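Local atomic coordinates of hemerythrin HHE cation binding domain protein (Mycobacterium kansasii, PDB entry 6TYJ), a protein that binds zinc and iron ions within a hemerythrin-like helical bundle, though its physiological role is not firmly established. Residues E50-F55 against G152-K157; S88-T93 against P98-E103. One frame throughout, in Å; residues are numbered along the deposited sequence. Where two conformers were deposited one is given.

Contact 1: E50-F55 against G152-K157; sequences ELDIHF and GSALYK. With ZN (zinc ion), chain B.
The side chains of D52 and I53 meet the methyl of A154 in a small, buried helix-to-helix contact, where helix 133-161 lies against the outer side of helix 38-65, a metal-bearing helix of the hemerythrin-like bundle. Only 109 Å² is buried between the two segments. The nearest backbone approach is 7.2 Å, from D52 CA to A154 CA, and the small methyl of A154 is what helix 133-161 presents at this point. That methyl is directed mainly toward I53 and is touched by D52 as well. D52 swings its carboxylate out with CG anti to the backbone N (chi1 179°), and OD2 comes to 3.4 Å from A154 CB, a van der Waals touch of oxygen on methyl. The gamma-methyl branch of I53 supplies the apolar half, CG2 lying 4.1 Å from A154 CB; the I53 side chain also touches M147, Y150 and R151 of the same helix 133-161. The polar end of D52 is engaged chiefly within its own helix, where OD1 forms a salt bridge with R56. K157, one turn beyond A154, extends its chain toward the same carboxylate, but NZ stays 4.6 Å from D52 OD2, beyond a salt bridge. L166 of helix 163-168 packs on both D52 and A154. H54 projects to the inner side of its helix and binds zinc through NE2 at 2.1 Å, alongside H20, E58, H114 and E118; its ND1 is hydrogen-bonded to H19. The positive groups of R56 and K157 would probably favour a charged carboxylate on D52. The segments themselves meet by van der Waals contact, with K157 adding no more than a longer-range attraction.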
ATOM      1  N   GLU A  50       1.851   6.132   3.005  1.00 16.91           N
ATOM      2  CA  GLU A  50       2.091   5.535   1.699  1.00 17.84           C
ATOM      3  C   GLU A  50       1.155   4.363   1.461  1.00 19.37           C
ATOM      4  O   GLU A  50       0.684   4.163   0.340  1.00 19.30           O
ATOM      5  CB  GLU A  50       3.570   5.102   1.566  1.00 18.38           C
ATOM      6  CG  GLU A  50       4.540   6.292   1.637  1.00 18.50           C
ATOM      7  CD  GLU A  50       4.170   7.425   0.699  1.00 19.98           C
ATOM      8  OE1 GLU A  50       3.998   7.174  -0.512  1.00 20.71           O
ATOM      9  OE2 GLU A  50       4.090   8.578   1.178  1.00 21.61           O
ATOM     10  N   LEU A  51       0.859   3.583   2.505  1.00 16.92           N
ATOM     11  CA  LEU A  51      -0.050   2.451   2.349  0.57 17.83           C
ATOM     12  C   LEU A  51      -1.454   2.928   2.002  1.00 19.53           C
ATOM     13  O   LEU A  51      -2.089   2.386   1.093  1.00 21.16           O
ATOM     14  CB  LEU A  51      -0.067   1.601   3.624  0.57 22.19           C
ATOM     15  CG  LEU A  51      -1.033   0.414   3.687  0.57 21.10           C
ATOM     16  CD1 LEU A  51      -0.927  -0.445   2.434  0.57 23.95           C
ATOM     17  CD2 LEU A  51      -0.796  -0.438   4.943  0.57 24.68           C
ATOM     18  N   ASP A  52      -1.956   3.922   2.740  1.00 18.51           N
ATOM     19  CA  ASP A  52      -3.257   4.536   2.449  1.00 19.96           C
ATOM     20  C   ASP A  52      -3.372   4.902   0.981  1.00 24.76           C
ATOM     21  O   ASP A  52      -4.327   4.500   0.296  1.00 25.64           O
ATOM     22  CB  ASP A  52      -3.427   5.780   3.332  1.00 20.69           C
ATOM     23  CG  ASP A  52      -4.737   6.510   3.109  1.00 29.54           C
ATOM     24  OD1 ASP A  52      -5.709   5.888   2.665  1.00 34.17           O
ATOM     25  OD2 ASP A  52      -4.783   7.717   3.387  1.00 33.91           O
ATOM     26  N   ILE A  53      -2.400   5.647   0.467  1.00 17.39           N
ATOM     27  CA  ILE A  53      -2.567   6.134  -0.899  1.00 18.83           C
ATOM     28  C   ILE A  53      -2.344   5.023  -1.916  1.00 17.20           C
ATOM     29  O   ILE A  53      -2.925   5.057  -3.021  1.00 18.92           O
ATOM     30  CB  ILE A  53      -1.674   7.349  -1.164  1.00 25.33           C
ATOM     31  CG1 ILE A  53      -0.213   6.978  -1.248  1.00 23.91           C
ATOM     32  CG2 ILE A  53      -1.858   8.395  -0.067  1.00 25.10           C
ATOM     33  CD1 ILE A  53       0.671   8.260  -1.211  1.00 26.32           C
ATOM     34  N   HIS A  54      -1.539   4.019  -1.561  1.00 17.18           N
ATOM     35  CA  HIS A  54      -1.279   2.913  -2.464  1.00 15.53           C
ATOM     36  C   HIS A  54      -2.530   2.094  -2.723  1.00 17.94           C
ATOM     37  O   HIS A  54      -2.879   1.824  -3.889  1.00 16.58           O
ATOM     38  CB  HIS A  54      -0.204   2.022  -1.865  1.00 14.75           C
ATOM     39  CG  HIS A  54       0.248   0.949  -2.788  1.00 16.19           C
ATOM     40  ND1 HIS A  54       1.147   1.177  -3.798  1.00 20.58           N
ATOM     41  CD2 HIS A  54      -0.067  -0.366  -2.849  1.00 20.47           C
ATOM     42  CE1 HIS A  54       1.375   0.047  -4.449  1.00 20.04           C
ATOM     43  NE2 HIS A  54       0.639  -0.898  -3.895  1.00 22.13           N
ATOM     44  N   PHE A  55      -3.227   1.694  -1.649  1.00 19.69           N
ATOM     45  CA  PHE A  55      -4.449   0.919  -1.829  1.00 19.01           C
ATOM     46  C   PHE A  55      -5.505   1.734  -2.551  1.00 20.97           C
ATOM     47  O   PHE A  55      -6.282   1.171  -3.327  1.00 20.19           O
ATOM     48  CB  PHE A  55      -4.979   0.399  -0.491  1.00 19.87           C
ATOM     49  CG  PHE A  55      -4.233  -0.804   0.020  1.00 24.73           C
ATOM     50  CD1 PHE A  55      -3.090  -1.252  -0.625  1.00 33.51           C
ATOM     51  CD2 PHE A  55      -4.703  -1.501   1.122  1.00 24.59           C
ATOM     52  CE1 PHE A  55      -2.390  -2.373  -0.160  1.00 33.22           C
ATOM     53  CE2 PHE A  55      -4.021  -2.608   1.588  1.00 25.24           C
ATOM     54  CZ  PHE A  55      -2.864  -3.048   0.940  1.00 24.42           C
ATOM     55  N   GLY A 152      -1.687  14.331  -0.092  1.00 20.28           N
ATOM     56  CA  GLY A 152      -2.118  15.556   0.566  1.00 26.37           C
ATOM     57  C   GLY A 152      -3.262  15.323   1.532  1.00 22.09           C
ATOM     58  O   GLY A 152      -3.247  15.818   2.658  1.00 24.12           O
ATOM     59  N   SER A 153      -4.291  14.583   1.092  1.00 22.16           N
ATOM     60  CA  SER A 153      -5.416  14.355   1.993  0.51 20.89           C
ATOM     61  C   SER A 153      -5.051  13.403   3.126  1.00 21.80           C
ATOM     62  O   SER A 153      -5.543  13.584   4.248  1.00 27.15           O
ATOM     63  CB  SER A 153      -6.644  13.868   1.209  0.51 24.95           C
ATOM     64  OG  SER A 153      -6.372  12.702   0.461  0.51 25.07           O
ATOM     65  N   ALA A 154      -4.177  12.422   2.878  1.00 22.07           N
ATOM     66  CA  ALA A 154      -3.724  11.539   3.946  1.00 26.12           C
ATOM     67  C   ALA A 154      -2.995  12.338   5.018  1.00 25.14           C
ATOM     68  O   ALA A 154      -3.247  12.171   6.219  1.00 29.66           O
ATOM     69  CB  ALA A 154      -2.844  10.449   3.333  1.00 27.83           C
ATOM     70  N   LEU A 155      -2.113  13.250   4.594  1.00 26.50           N
ATOM     71  CA  LEU A 155      -1.385  14.092   5.548  1.00 31.77           C
ATOM     72  C   LEU A 155      -2.339  14.980   6.327  1.00 32.53           C
ATOM     73  O   LEU A 155      -2.197  15.142   7.545  1.00 34.34           O
ATOM     74  CB  LEU A 155      -0.374  14.964   4.813  1.00 30.36           C
ATOM     75  CG  LEU A 155       0.823  14.208   4.266  1.00 27.56           C
ATOM     76  CD1 LEU A 155       1.602  15.136   3.367  1.00 35.37           C
ATOM     77  CD2 LEU A 155       1.645  13.763   5.445  1.00 41.53           C
ATOM     78  N   TYR A 156      -3.294  15.597   5.625  1.00 30.60           N
ATOM     79  CA  TYR A 156      -4.310  16.406   6.296  1.00 34.23           C
ATOM     80  C   TYR A 156      -4.995  15.605   7.396  1.00 30.65           C
ATOM     81  O   TYR A 156      -5.174  16.092   8.517  1.00 39.31           O
ATOM     82  CB  TYR A 156      -5.322  16.916   5.278  1.00 31.63           C
ATOM     83  CG  TYR A 156      -6.442  17.771   5.837  1.00 30.55           C
ATOM     84  CD1 TYR A 156      -6.283  19.136   6.013  1.00 42.14           C
ATOM     85  CD2 TYR A 156      -7.660  17.205   6.155  1.00 30.38           C
ATOM     86  CE1 TYR A 156      -7.332  19.924   6.497  1.00 48.23           C
ATOM     87  CE2 TYR A 156      -8.704  17.970   6.652  1.00 37.78           C
ATOM     88  CZ  TYR A 156      -8.536  19.328   6.815  1.00 48.22           C
ATOM     89  OH  TYR A 156      -9.578  20.080   7.304  1.00 60.66           O
ATOM     90  N   LYS A 157      -5.370  14.362   7.097  1.00 30.02           N
ATOM     91  CA  LYS A 157      -5.981  13.512   8.116  1.00 29.42           C
ATOM     92  C   LYS A 157      -5.031  13.269   9.282  1.00 33.97           C
ATOM     93  O   LYS A 157      -5.411  13.416  10.450  1.00 34.98           O
ATOM     94  CB  LYS A 157      -6.400  12.178   7.507  1.00 29.26           C
ATOM     95  CG  LYS A 157      -7.483  12.287   6.470  1.00 40.01           C
ATOM     96  CD  LYS A 157      -7.735  10.937   5.846  1.00 48.09           C
ATOM     97  CE  LYS A 157      -8.771  11.030   4.756  1.00 53.26           C
ATOM     98  NZ  LYS A 157      -8.823   9.768   3.977  1.00 63.48           N
TER
HETATM   99 ZN    ZN B 300       0.343  -2.819  -4.701  0.90 20.97          ZN

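Contact 2: S88-T93 against P98-E103; sequences SVLLRT and PGYEDE
Segments 88-93 and 98-103 run in opposite directions as the two arms of an antiparallel helical hairpin: helix 70-91 ends in the first, and helix 100-121 starts in the second with G99 at its N-cap position. The backbones stay close on either side of the hairpin turn, with L90 CA 5.5 Å from E103 CA and T93 CA 5.6 Å from Y100 CA. T93 N reaches back to L90 O as the first helix unwinds, and the second opens with a bond from E103 N to G99 O.

T93 and E103 do much of the packing. In T93 a chi1 of -57° sets OG1 beside the backbone N and leaves CG2 anti to it, which brings this methyl onto the first turn of the other helix, 3.6 Å from Y100 CA. T93 OG1 lies against the aliphatic part of E103, 3.8 Å from CG. The E103 chain is bent at chi2 (-61°) and crosses T93 at about a right angle; its carboxylate turns back toward V89, where OE1 touches CG1 at 3.6 Å. Deeper in, L90 slides past E103 in the opposite direction, CD1 resting 3.8 Å from E103 CB and obliquely near CE1 of the Y100 ring. The edge of that ring meets the carbonyl of T93, CD1 being 3.6 Å from T93 O, while the phenol OH is hydrogen-bonded to R40.

The hairpin lies at one end of the bundle, where L90 packs on F44 of helix 38-65 and on W104 and F107 of helix 100-121, and L91 on F44 and on R163 and V167 of helix 163-168.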
ATOM      1  N   SER A  88      -4.772  -4.027  11.795  1.00 26.76           N
ATOM      2  CA  SER A  88      -5.579  -3.876  13.008  1.00 28.73           C
ATOM      3  C   SER A  88      -5.005  -4.684  14.169  1.00 33.28           C
ATOM      4  O   SER A  88      -4.992  -4.219  15.317  1.00 32.70           O
ATOM      5  CB  SER A  88      -7.025  -4.291  12.733  1.00 35.37           C
ATOM      6  OG  SER A  88      -7.596  -3.405  11.790  1.00 42.97           O
ATOM      7  N   VAL A  89      -4.544  -5.902  13.899  1.00 31.31           N
ATOM      8  CA  VAL A  89      -3.924  -6.695  14.958  1.00 30.36           C
ATOM      9  C   VAL A  89      -2.639  -6.032  15.436  1.00 32.45           C
ATOM     10  O   VAL A  89      -2.365  -5.988  16.646  1.00 34.23           O
ATOM     11  CB  VAL A  89      -3.671  -8.133  14.478  1.00 35.08           C
ATOM     12  CG1 VAL A  89      -2.998  -8.949  15.585  1.00 43.93           C
ATOM     13  CG2 VAL A  89      -4.982  -8.783  14.062  1.00 39.97           C
ATOM     14  N   LEU A  90      -1.833  -5.522  14.501  1.00 31.61           N
ATOM     15  CA  LEU A  90      -0.560  -4.894  14.860  1.00 26.32           C
ATOM     16  C   LEU A  90      -0.781  -3.726  15.807  1.00 31.49           C
ATOM     17  O   LEU A  90      -0.082  -3.586  16.818  1.00 32.72           O
ATOM     18  CB  LEU A  90       0.169  -4.416  13.595  1.00 24.63           C
ATOM     19  CG  LEU A  90       1.425  -3.564  13.819  1.00 22.50           C
ATOM     20  CD1 LEU A  90       2.467  -4.363  14.630  1.00 24.02           C
ATOM     21  CD2 LEU A  90       1.989  -3.158  12.487  1.00 23.09           C
ATOM     22  N   LEU A  91      -1.747  -2.875  15.493  1.00 31.40           N
ATOM     23  CA  LEU A  91      -2.000  -1.694  16.302  1.00 30.97           C
ATOM     24  C   LEU A  91      -2.525  -2.020  17.688  1.00 32.11           C
ATOM     25  O   LEU A  91      -2.502  -1.143  18.554  1.00 36.33           O
ATOM     26  CB  LEU A  91      -2.978  -0.774  15.573  1.00 30.81           C
ATOM     27  CG  LEU A  91      -2.477  -0.269  14.219  1.00 35.98           C
ATOM     28  CD1 LEU A  91      -3.544   0.513  13.504  1.00 36.24           C
ATOM     29  CD2 LEU A  91      -1.212   0.575  14.417  1.00 40.65           C
ATOM     30  N   ARG A  92      -2.958  -3.251  17.947  1.00 31.22           N
ATOM     31  CA  ARG A  92      -3.341  -3.578  19.319  1.00 38.47           C
ATOM     32  C   ARG A  92      -2.160  -3.971  20.207  1.00 39.17           C
ATOM     33  O   ARG A  92      -2.360  -4.197  21.409  1.00 43.21           O
ATOM     34  CB  ARG A  92      -4.398  -4.681  19.313  1.00 44.82           C
ATOM     35  CG  ARG A  92      -5.731  -4.192  18.756  1.00 43.58           C
ATOM     36  CD  ARG A  92      -6.858  -5.160  19.078  1.00 50.87           C
ATOM     37  NE  ARG A  92      -6.832  -6.333  18.211  1.00 52.50           N
ATOM     38  CZ  ARG A  92      -7.447  -6.400  17.032  1.00 54.28           C
ATOM     39  NH1 ARG A  92      -7.369  -7.505  16.306  1.00 56.10           N
ATOM     40  NH2 ARG A  92      -8.135  -5.357  16.575  1.00 57.51           N
ATOM     41  N   THR A  93      -0.951  -4.062  19.656  1.00 34.34           N
ATOM     42  CA  THR A  93       0.270  -4.228  20.446  1.00 29.89           C
ATOM     43  C   THR A  93       1.200  -3.038  20.209  1.00 26.69           C
ATOM     44  O   THR A  93       1.919  -2.998  19.197  1.00 30.07           O
ATOM     45  CB  THR A  93       0.974  -5.547  20.106  1.00 26.95           C
ATOM     46  OG1 THR A  93       0.069  -6.646  20.314  1.00 35.89           O
ATOM     47  CG2 THR A  93       2.214  -5.763  21.003  1.00 34.53           C
ATOM     48  N   PRO A  98       5.993  -6.405  25.048  1.00 26.57           N
ATOM     49  CA  PRO A  98       6.937  -7.472  24.678  1.00 29.48           C
ATOM     50  C   PRO A  98       6.667  -8.153  23.345  1.00 35.11           C
ATOM     51  O   PRO A  98       7.612  -8.377  22.580  1.00 46.87           O
ATOM     52  CB  PRO A  98       6.825  -8.442  25.864  1.00 31.14           C
ATOM     53  CG  PRO A  98       6.515  -7.547  27.049  1.00 30.82           C
ATOM     54  CD  PRO A  98       5.556  -6.498  26.446  1.00 28.59           C
ATOM     55  N   GLY A  99       5.427  -8.502  23.035  1.00 31.62           N
ATOM     56  CA  GLY A  99       5.188  -9.160  21.757  1.00 39.60           C
ATOM     57  C   GLY A  99       5.130  -8.284  20.514  1.00 39.33           C
ATOM     58  O   GLY A  99       4.628  -8.729  19.469  1.00 32.05           O
ATOM     59  N   TYR A 100       5.639  -7.051  20.587  1.00 28.52           N
ATOM     60  CA  TYR A 100       5.474  -6.134  19.460  1.00 28.81           C
ATOM     61  C   TYR A 100       6.229  -6.620  18.228  1.00 28.81           C
ATOM     62  O   TYR A 100       5.683  -6.626  17.116  1.00 27.10           O
ATOM     63  CB  TYR A 100       5.912  -4.705  19.817  1.00 24.49           C
ATOM     64  CG  TYR A 100       6.178  -3.899  18.527  1.00 23.42           C
ATOM     65  CD1 TYR A 100       5.139  -3.394  17.747  1.00 30.52           C
ATOM     66  CD2 TYR A 100       7.484  -3.703  18.085  1.00 28.97           C
ATOM     67  CE1 TYR A 100       5.427  -2.711  16.573  1.00 27.56           C
ATOM     68  CE2 TYR A 100       7.775  -3.028  16.932  1.00 32.80           C
ATOM     69  CZ  TYR A 100       6.755  -2.529  16.171  1.00 29.00           C
ATOM     70  OH  TYR A 100       7.114  -1.855  15.010  1.00 29.35           O
ATOM     71  N   GLU A 101       7.496  -6.999  18.384  1.00 30.79           N
ATOM     72  CA  GLU A 101       8.295  -7.302  17.203  1.00 29.15           C
ATOM     73  C   GLU A 101       7.751  -8.515  16.449  1.00 31.00           C
ATOM     74  O   GLU A 101       7.790  -8.541  15.208  1.00 29.31           O
ATOM     75  CB  GLU A 101       9.753  -7.514  17.600  1.00 33.90           C
ATOM     76  CG  GLU A 101      10.718  -7.340  16.445  1.00 47.04           C
ATOM     77  CD  GLU A 101      12.140  -7.065  16.906  1.00 56.32           C
ATOM     78  OE1 GLU A 101      12.896  -6.436  16.137  1.00 59.78           O
ATOM     79  OE2 GLU A 101      12.498  -7.478  18.032  1.00 65.53           O
ATOM     80  N   ASP A 102       7.203  -9.502  17.165  1.00 33.37           N
ATOM     81  CA  ASP A 102       6.505 -10.596  16.490  1.00 36.56           C
ATOM     82  C   ASP A 102       5.332 -10.082  15.664  1.00 30.96           C
ATOM     83  O   ASP A 102       5.121 -10.531  14.534  1.00 33.77           O
ATOM     84  CB  ASP A 102       6.008 -11.620  17.505  1.00 35.46           C
ATOM     85  CG  ASP A 102       7.055 -12.616  17.876  1.00 48.84           C
ATOM     86  OD1 ASP A 102       8.152 -12.585  17.283  1.00 54.79           O
ATOM     87  OD2 ASP A 102       6.767 -13.432  18.769  1.00 48.68           O
ATOM     88  N   GLU A 103       4.550  -9.142  16.213  1.00 27.94           N
ATOM     89  CA  GLU A 103       3.425  -8.603  15.453  1.00 31.51           C
ATOM     90  C   GLU A 103       3.903  -7.802  14.250  1.00 26.01           C
ATOM     91  O   GLU A 103       3.308  -7.890  13.166  1.00 25.84           O
ATOM     92  CB  GLU A 103       2.541  -7.739  16.353  1.00 31.09           C
ATOM     93  CG  GLU A 103       1.867  -8.497  17.506  1.00 28.08           C
ATOM     94  CD  GLU A 103       0.926  -9.605  17.040  1.00 41.66           C
ATOM     95  OE1 GLU A 103       0.492  -9.606  15.865  1.00 37.31           O
ATOM     96  OE2 GLU A 103       0.624 -10.496  17.857  1.00 43.92           O
TER

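How the contacts relate
The centres of the two contacts are 22 Å apart, and their nearest atoms come no closer than about 8 Å. In chain order 50-55 comes first, then both segments of contact 2, and last 152-157, so contact 1 joins parts of the chain 97 residues apart while the segments of contact 2 are separated by only four residues. Contact 1 lies on the outer side of helix 38-65, whose inner side carries the zinc ligand H54; contact 2 lies at a distal end. Helix 163-168 touches side chains of both. Contact 2 is local, joining consecutive bundle helices across a short loop, whereas contact 1 lays the later helix 133-161 over a metal-binding one.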